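Long-range contacts in aminoglycoside phosphotransferase (Alicyclobacillus acidocaldarius subsp. acidocaldarius, PDB 4PDY), which probably transfers a phosphoryl group to a small-molecule acceptor, as kinase-like enzymes of the aminoglycoside phosphotransferase family do: residues 112-117 with 231-236; 129-134 with 239-244; 190-195 with 300-305. All blocks are in the same frame, centred on the assembly; numbering follows the deposited sequence.

Interaction 1 of 3, residues 112-117 with 231-236. With HIS (histidine), chain B.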
# COMPACT_ATOMS: atom_id res chain seq x y z
N SER A 112 -6.79 8.98 16.96
CA SER A 112 -8.22 8.76 16.90
C SER A 112 -8.67 8.82 15.46
O SER A 112 -8.33 9.74 14.72
CB SER A 112 -8.98 9.82 17.71
OG SER A 112 -8.61 9.79 19.07
N GLY A 113 -9.44 7.82 15.04
CA GLY A 113 -9.93 7.76 13.65
C GLY A 113 -10.40 6.38 13.26
O GLY A 113 -10.38 5.45 14.08
N GLN A 114 -10.80 6.24 12.00
CA GLN A 114 -11.28 4.99 11.48
C GLN A 114 -10.45 4.64 10.27
O GLN A 114 -9.94 5.52 9.59
CB GLN A 114 -12.73 5.13 11.05
CG GLN A 114 -12.88 6.05 9.86
CD GLN A 114 -14.31 6.47 9.63
OE1 GLN A 114 -14.72 7.56 10.04
NE2 GLN A 114 -15.08 5.60 9.01
N PRO A 115 -10.31 3.34 9.98
CA PRO A 115 -9.58 2.93 8.80
C PRO A 115 -10.28 3.56 7.59
O PRO A 115 -11.51 3.56 7.52
CB PRO A 115 -9.73 1.40 8.81
CG PRO A 115 -10.96 1.13 9.62
CD PRO A 115 -10.95 2.20 10.67
N ALA A 116 -9.51 4.14 6.67
CA ALA A 116 -10.10 4.85 5.54
C ALA A 116 -11.00 3.92 4.73
O ALA A 116 -10.67 2.75 4.51
CB ALA A 116 -9.02 5.42 4.63
N ASN A 117 -12.12 4.46 4.30
CA ASN A 117 -13.04 3.78 3.44
C ASN A 117 -12.69 4.18 2.02
O ASN A 117 -13.03 5.25 1.56
CB ASN A 117 -14.46 4.21 3.78
CG ASN A 117 -15.49 3.50 2.96
OD1 ASN A 117 -15.18 2.91 1.91
ND2 ASN A 117 -16.74 3.55 3.42
N CYS A 231 -4.23 3.90 7.17
CA CYS A 231 -4.64 5.20 6.67
C CYS A 231 -5.84 5.64 7.51
O CYS A 231 -6.97 5.34 7.18
CB CYS A 231 -5.02 5.11 5.18
SG CYS A 231 -3.67 4.57 4.11
N LEU A 232 -5.57 6.33 8.61
CA LEU A 232 -6.63 6.61 9.57
C LEU A 232 -7.31 7.94 9.24
O LEU A 232 -6.66 8.99 9.26
CB LEU A 232 -6.01 6.66 10.95
CG LEU A 232 -5.37 5.35 11.40
CD1 LEU A 232 -4.80 5.51 12.78
CD2 LEU A 232 -6.37 4.20 11.36
N TYR A 233 -8.60 7.87 8.93
CA TYR A 233 -9.40 9.06 8.66
C TYR A 233 -9.93 9.57 10.01
O TYR A 233 -10.62 8.84 10.75
CB TYR A 233 -10.56 8.72 7.73
CG TYR A 233 -11.29 9.92 7.22
CD1 TYR A 233 -10.87 10.57 6.06
CD2 TYR A 233 -12.39 10.43 7.88
CE1 TYR A 233 -11.51 11.69 5.58
CE2 TYR A 233 -13.05 11.55 7.43
CZ TYR A 233 -12.61 12.18 6.27
OH TYR A 233 -13.27 13.29 5.81
N THR A 234 -9.53 10.78 10.35
CA THR A 234 -9.70 11.30 11.70
C THR A 234 -10.96 12.17 11.82
O THR A 234 -11.54 12.57 10.81
CB THR A 234 -8.52 12.21 12.10
OG1 THR A 234 -8.60 13.42 11.34
CG2 THR A 234 -7.16 11.54 11.90
N PRO A 235 -11.38 12.48 13.06
CA PRO A 235 -12.48 13.42 13.25
C PRO A 235 -12.23 14.84 12.68
O PRO A 235 -13.18 15.59 12.48
CB PRO A 235 -12.67 13.43 14.78
CG PRO A 235 -12.08 12.15 15.24
CD PRO A 235 -10.95 11.86 14.32
N GLN A 236 -10.97 15.20 12.41
CA GLN A 236 -10.69 16.45 11.70
C GLN A 236 -10.65 16.27 10.17
O GLN A 236 -10.29 17.19 9.44
CB GLN A 236 -9.41 17.13 12.22
CG GLN A 236 -9.60 17.86 13.57
CD GLN A 236 -10.31 19.25 13.49
OE1 GLN A 236 -9.92 20.17 12.73
NE2 GLN A 236 -11.34 19.42 14.34
N HIS B . -7.27 4.67 15.89
CA HIS B . -6.90 3.52 15.07
C HIS B . -8.15 2.68 14.80
O HIS B . -8.42 1.74 15.46
CB HIS B . -5.85 2.65 15.77
CG HIS B . -4.49 3.28 15.89
ND1 HIS B . -3.33 2.60 15.59
CD2 HIS B . -4.10 4.51 16.32
CE1 HIS B . -2.29 3.39 15.81
NE2 HIS B . -2.73 4.56 16.24
OXT HIS B . -8.91 2.97 13.88
O HOH W 1 -13.16 9.40 11.75

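Interaction 2 of 3, residues 129-134 with 239-244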
# COMPACT_ATOMS: atom_id res chain seq x y z
N TYR A 129 -3.91 13.04 -0.52
CA TYR A 129 -3.30 14.28 -0.08
C TYR A 129 -2.14 13.99 0.86
O TYR A 129 -1.04 14.54 0.75
CB TYR A 129 -4.37 15.17 0.57
CG TYR A 129 -3.97 16.60 0.86
CD1 TYR A 129 -3.45 17.41 -0.14
CD2 TYR A 129 -4.23 17.16 2.11
CE1 TYR A 129 -3.12 18.73 0.13
CE2 TYR A 129 -3.90 18.47 2.37
CZ TYR A 129 -3.35 19.25 1.39
OH TYR A 129 -3.02 20.56 1.65
N THR A 130 -2.42 13.15 1.85
CA THR A 130 -1.42 12.80 2.84
C THR A 130 -0.20 12.10 2.20
O THR A 130 0.95 12.42 2.53
CB THR A 130 -2.07 11.94 3.94
OG1 THR A 130 -2.91 12.79 4.73
CG2 THR A 130 -1.04 11.25 4.79
N LEU A 131 -0.47 11.12 1.34
CA LEU A 131 0.63 10.43 0.66
C LEU A 131 1.49 11.40 -0.17
O LEU A 131 2.72 11.32 -0.16
CB LEU A 131 0.07 9.32 -0.23
CG LEU A 131 -0.50 8.10 0.51
CD1 LEU A 131 -1.32 7.28 -0.48
CD2 LEU A 131 0.59 7.27 1.17
N ALA A 132 0.83 12.32 -0.86
CA ALA A 132 1.54 13.32 -1.64
C ALA A 132 2.38 14.23 -0.76
O ALA A 132 3.50 14.60 -1.08
CB ALA A 132 0.55 14.12 -2.45
N GLN A 133 1.81 14.62 0.38
CA GLN A 133 2.55 15.46 1.33
C GLN A 133 3.78 14.74 1.86
O GLN A 133 4.83 15.35 2.04
CB GLN A 133 1.64 15.90 2.50
CG GLN A 133 0.58 16.90 2.10
CD GLN A 133 -0.29 17.31 3.26
OE1 GLN A 133 -0.61 16.47 4.13
NE2 GLN A 133 -0.62 18.60 3.34
N PHE A 134 3.63 13.45 2.17
CA PHE A 134 4.78 12.68 2.65
C PHE A 134 5.89 12.62 1.60
O PHE A 134 7.06 12.81 1.92
CB PHE A 134 4.32 11.26 3.03
CG PHE A 134 5.44 10.35 3.48
CD1 PHE A 134 6.21 10.66 4.58
CD2 PHE A 134 5.72 9.19 2.79
CE1 PHE A 134 7.23 9.83 4.99
CE2 PHE A 134 6.72 8.34 3.20
CZ PHE A 134 7.50 8.68 4.29
N VAL A 239 -6.28 12.34 6.83
CA VAL A 239 -5.75 11.00 6.99
C VAL A 239 -4.35 11.04 7.60
O VAL A 239 -3.46 11.74 7.10
CB VAL A 239 -5.75 10.24 5.64
CG1 VAL A 239 -4.89 8.98 5.72
CG2 VAL A 239 -7.16 9.88 5.25
N VAL A 240 -4.18 10.25 8.65
CA VAL A 240 -2.92 10.11 9.33
C VAL A 240 -2.39 8.72 9.04
O VAL A 240 -3.09 7.73 9.22
CB VAL A 240 -3.09 10.36 10.85
CG1 VAL A 240 -1.80 10.06 11.59
CG2 VAL A 240 -3.53 11.79 11.11
N LEU A 241 -1.15 8.67 8.56
CA LEU A 241 -0.53 7.41 8.26
C LEU A 241 0.11 6.79 9.49
O LEU A 241 0.70 7.48 10.31
CB LEU A 241 0.54 7.56 7.19
CG LEU A 241 0.04 7.96 5.81
CD1 LEU A 241 1.22 8.37 4.94
CD2 LEU A 241 -0.74 6.84 5.14
N ILE A 242 0.02 5.48 9.56
CA ILE A 242 0.80 4.70 10.51
C ILE A 242 1.54 3.57 9.75
O ILE A 242 1.24 3.30 8.58
CB ILE A 242 -0.04 4.15 11.66
CG1 ILE A 242 -1.05 3.16 11.11
CG2 ILE A 242 -0.75 5.30 12.39
CD1 ILE A 242 -1.80 2.42 12.18
N ASP A 243 2.48 2.95 10.44
CA ASP A 243 3.27 1.83 9.89
C ASP A 243 4.10 2.19 8.66
O ASP A 243 3.69 1.90 7.55
CB ASP A 243 2.39 0.62 9.57
CG ASP A 243 3.20 -0.64 9.33
OD1 ASP A 243 4.44 -0.57 9.37
OD2 ASP A 243 2.57 -1.69 9.09
N PHE A 244 5.23 2.84 8.94
CA PHE A 244 6.16 3.28 7.91
C PHE A 244 7.26 2.24 7.67
O PHE A 244 8.28 2.57 7.11
CB PHE A 244 6.76 4.64 8.30
CG PHE A 244 5.80 5.79 8.10
CD1 PHE A 244 4.85 6.13 9.08
CD2 PHE A 244 5.82 6.50 6.91
CE1 PHE A 244 3.98 7.19 8.85
CE2 PHE A 244 4.95 7.55 6.69
CZ PHE A 244 4.04 7.89 7.66
O HOH W 2 -5.14 14.39 4.87

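Interaction 3 of 3, residues 190-195 with 300-305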
# COMPACT_ATOMS: atom_id res chain seq x y z
N ASP A 190 -7.91 -13.87 -23.41
CA ASP A 190 -7.60 -12.89 -24.43
C ASP A 190 -7.58 -11.48 -23.84
O ASP A 190 -6.66 -10.70 -24.15
CB ASP A 190 -8.53 -13.02 -25.64
CG ASP A 190 -8.26 -14.29 -26.46
OD1 ASP A 190 -7.14 -14.44 -27.04
OD2 ASP A 190 -9.17 -15.15 -26.54
N GLU A 191 -8.50 -11.17 -22.91
CA GLU A 191 -8.47 -9.86 -22.25
C GLU A 191 -7.26 -9.72 -21.34
O GLU A 191 -6.65 -8.65 -21.25
CB GLU A 191 -9.75 -9.56 -21.45
CG GLU A 191 -9.67 -8.27 -20.62
CD GLU A 191 -10.89 -7.99 -19.75
OE1 GLU A 191 -10.80 -8.14 -18.48
OE2 GLU A 191 -11.94 -7.64 -20.35
N LEU A 192 -6.96 -10.76 -20.59
CA LEU A 192 -5.81 -10.71 -19.70
C LEU A 192 -4.52 -10.49 -20.49
O LEU A 192 -3.67 -9.69 -20.12
CB LEU A 192 -5.73 -12.01 -18.89
CG LEU A 192 -6.83 -12.26 -17.86
CD1 LEU A 192 -6.61 -13.65 -17.29
CD2 LEU A 192 -6.78 -11.23 -16.75
N HIS A 193 -4.39 -11.22 -21.60
CA HIS A 193 -3.22 -11.10 -22.49
C HIS A 193 -3.11 -9.67 -23.03
O HIS A 193 -2.03 -9.05 -22.98
CB HIS A 193 -3.32 -12.13 -23.61
CG HIS A 193 -2.15 -12.15 -24.56
ND1 HIS A 193 -2.18 -12.85 -25.74
CD2 HIS A 193 -0.93 -11.58 -24.49
CE1 HIS A 193 -1.03 -12.71 -26.36
NE2 HIS A 193 -0.25 -11.94 -25.63
N ARG A 194 -4.22 -9.12 -23.50
CA ARG A 194 -4.23 -7.76 -24.05
C ARG A 194 -3.79 -6.75 -23.00
O ARG A 194 -2.95 -5.89 -23.25
CB ARG A 194 -5.62 -7.39 -24.57
CG ARG A 194 -5.60 -6.12 -25.41
CD ARG A 194 -6.97 -5.53 -25.75
NE ARG A 194 -8.05 -6.51 -25.82
CZ ARG A 194 -9.11 -6.58 -25.00
NH1 ARG A 194 -9.29 -5.72 -24.01
NH2 ARG A 194 -10.01 -7.53 -25.19
N ASP A 195 -4.36 -6.86 -21.80
CA ASP A 195 -4.01 -5.92 -20.75
C ASP A 195 -2.54 -6.02 -20.32
O ASP A 195 -1.88 -5.00 -20.11
CB ASP A 195 -4.89 -6.15 -19.52
CG ASP A 195 -6.29 -5.56 -19.64
OD1 ASP A 195 -6.56 -4.75 -20.54
OD2 ASP A 195 -7.13 -5.91 -18.76
N ARG A 300 -3.07 -0.85 -15.67
CA ARG A 300 -3.50 -1.64 -16.79
C ARG A 300 -3.17 -3.12 -16.59
O ARG A 300 -3.87 -3.99 -17.11
CB ARG A 300 -2.82 -1.12 -18.07
CG ARG A 300 -3.03 -1.93 -19.35
CD ARG A 300 -4.47 -2.10 -19.77
NE ARG A 300 -5.04 -0.87 -20.27
CZ ARG A 300 -6.29 -0.74 -20.71
NH1 ARG A 300 -6.69 0.43 -21.18
NH2 ARG A 300 -7.12 -1.78 -20.72
N PHE A 301 -2.09 -3.40 -15.88
CA PHE A 301 -1.70 -4.81 -15.68
C PHE A 301 -2.80 -5.54 -14.91
O PHE A 301 -3.30 -4.98 -13.92
CB PHE A 301 -0.42 -4.94 -14.89
CG PHE A 301 0.15 -6.31 -14.97
CD1 PHE A 301 1.02 -6.67 -16.01
CD2 PHE A 301 -0.22 -7.27 -14.04
CE1 PHE A 301 1.52 -7.95 -16.09
CE2 PHE A 301 0.27 -8.56 -14.12
CZ PHE A 301 1.14 -8.90 -15.15
N PRO A 302 -3.16 -6.77 -15.31
CA PRO A 302 -4.19 -7.55 -14.59
C PRO A 302 -3.63 -8.20 -13.31
O PRO A 302 -3.46 -9.41 -13.21
CB PRO A 302 -4.63 -8.57 -15.64
CG PRO A 302 -3.39 -8.84 -16.43
CD PRO A 302 -2.66 -7.51 -16.49
N TYR A 303 -3.33 -7.33 -12.36
CA TYR A 303 -2.69 -7.72 -11.12
C TYR A 303 -3.51 -8.70 -10.29
O TYR A 303 -2.99 -9.67 -9.79
CB TYR A 303 -2.43 -6.46 -10.28
CG TYR A 303 -1.91 -6.74 -8.90
CD1 TYR A 303 -0.58 -7.10 -8.68
CD2 TYR A 303 -2.77 -6.65 -7.81
CE1 TYR A 303 -0.12 -7.36 -7.40
CE2 TYR A 303 -2.31 -6.90 -6.53
CZ TYR A 303 -1.00 -7.24 -6.32
OH TYR A 303 -0.62 -7.50 -5.01
N LEU A 304 -4.81 -8.43 -10.17
CA LEU A 304 -5.61 -9.28 -9.31
C LEU A 304 -5.74 -10.71 -9.86
O LEU A 304 -5.52 -11.68 -9.14
CB LEU A 304 -6.96 -8.62 -8.96
CG LEU A 304 -8.03 -9.32 -8.12
CD1 LEU A 304 -8.82 -8.31 -7.30
CD2 LEU A 304 -8.97 -10.05 -9.07
N PRO A 305 -6.10 -10.86 -11.15
CA PRO A 305 -6.08 -12.22 -11.69
C PRO A 305 -4.73 -12.93 -11.53
O PRO A 305 -4.70 -14.12 -11.22
CB PRO A 305 -6.43 -12.01 -13.17
CG PRO A 305 -7.27 -10.79 -13.16
CD PRO A 305 -6.67 -9.91 -12.11

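Interaction 1 of 3, residues 112-117 with 231-236
Gln-114 and Tyr-233 form an antiparallel hydrogen-bonded pair, and the backbone carries most of this contact. Gln-114 N gives its hydrogen to Tyr-233 O at 2.9 Å, and Tyr-233 N returns one to Gln-114 O at 2.8 Å, in the carbonyl plane. A third bond runs from Ala-116 N to Cys-231 O, met almost end-on at a C=O...N angle of 168°. Between them Pro-115 faces Leu-232 as a non-hydrogen-bonded pair, a suitable place for a residue with no N-H to give.

Two short strands thus join, and glycine permits a close approach where strand 114-115 begins and strand 231-233 ends. Gly-113 CA lies 3.2 Å from Tyr-233 O; the lack of a side chain lets the two backbones come this near.

The side chains of Gln-114 and Tyr-233 run alongside each other on one face of the sheet. In one of its two conformers, Gln-114 has CG between its backbone N and carbonyl carbon (chi1 67°), which sets its chain beside that of Tyr-233, and its OE1 and Tyr-233 O both accept from one water. The phenol end of Tyr-233 leads elsewhere, to a hydrogen bond with Glu-122, while His-123 stacks on its ring.

Apolar contact is slight: Ala-116 CB meets Cys-231 CB at 4.0 Å, small residues that pack against Thr-127 of helix 121-137.

On the other face, Leu-232 presents both methyls to the bound histidine, CD1 reaching its CA at 3.7 Å. Gly-113 O comes to 2.9 Å from the ligand OXT. Val-111 O is hydrogen-bonded to the ligand. The chemistry implies that this part of the pocket wall offers backbone atoms and the apolar side chains of Leu-232 and Pro-115, its shape set by the strand pairing behind it.

Interaction 2 of 3, residues 129-134 with 239-244
Thr-130 opens the contact by reaching from helix 121-137 to the edge of the sheet. Its hydroxyl is hydrogen-bonded to Val-239 O at 2.6 Å, and OG1 also lies in hydrogen-bond contact with the Gln-126 carbonyl of its own helix. A water bridges the same OG1 to Val-239 N, so hydroxyl and water together serve both backbone polar groups of an edge residue. Threonine suits the place because its two branches do different work: with OG1 beside the backbone N (chi1 -72°), CG2 is turned onto Leu-241, whose CG lies 3.6 Å from it.

One residue on, Leu-131 extends CD2 to Leu-241 CD1 at 4.0 Å, the two chains crossing at about a right angle. Leucine methyls give this buried helix-strand interface apolar surface.

At Phe-134 the contact becomes aromatic. The edge of Phe-244 points at the Phe-134 face in a T-shaped pair, centroids 5.0 Å apart and planes at 60°. Phe-244 CE2 stands above that face, displaced toward the rim, 3.6 Å from Phe-134 CE1.

A helix packed on a small sheet and the Ile-Asp-Phe segment after it is consistent with the C-terminal lobe of a kinase-like fold. The local helix and strand axes cross at -48°, 8.6 Å apart. Strand 231-233 lies beside strand 239-241; Leu-74 of helix 64-79 touches both phenylalanines, and helix 271-284 meets Tyr-129 and Ala-132.

Interaction 3 of 3, residues 190-195 with 300-305
Asp-195 and Arg-300 cross at about a right angle and form a salt bridge. Arg-300 NH2 donates to Asp-195 OD1 at 3.0 Å with an N-H...O angle of 153°. The carboxylate oxygen lies near the guanidinium plane, yet the guanidinium nitrogen stands well above the carboxylate plane, and the two planes are 50° apart, so this is a single-bond bridge and not a flat two-pronged one. With CG anti to the backbone N (chi1 173°), Arg-300 sets that carbon 3.4 Å from Asp-195 O, against the backbone of helix 189-203, and bends at chi2 and chi3 then turn the guanidinium to the carboxylate. Arginine is well suited: its methylenes pack while its tip still reaches the charge.

The carboxylate is held from several sides. OD2 makes a second salt bridge with Arg-335, and Gln-336 bonds to both OD1 and Arg-300 NH2. A buried aspartate held by two arginines would probably keep its negative charge.

One helical turn earlier, Leu-192 crosses the two prolines at a slant. Its CD2 methyl meets Pro-302 CB and Pro-305 CG, each at 3.6 Å, a single methyl lodged against both rings. Pro-302 also sets CD 4.0 Å from Asp-195 CB, linking the apolar and charged halves.

Pro-302 stands at the N-cap of helix 303-315 and centres an inverse gamma turn. Proline fits this position, and also Pro-305 in the first turn, where a helix does not need every N-H. The contact is thus a helix-to-helix connection, a tight turn between helices 289-300 and 303-315, packed against helix 189-203 within the all-helical part of the chain, where helix 319-347 supplies Arg-335 and Gln-336.

Interactions 1 and 2 belong to one small three-stranded sheet, with strand 231-233 in the middle; their centres are 12 Å apart and they touch directly. Leu-232 O and Val-240 N, 2.9 Å apart, probably bond, and Cys-231 SG packs on Leu-241 CD2. Strand 114-115 is followed in the chain, after a short connection, by helix 121-137, so both contacts tie this stretch of chain to the same hairpin. Interaction 1 lines the histidine pocket, to which Ile-242 of interaction 2 also contributes, whereas the Leu-241 side chain lies about 10 Å from the ligand. Interaction 3 lies across the chain's centre, its nearest atoms about 15 Å from either of the others.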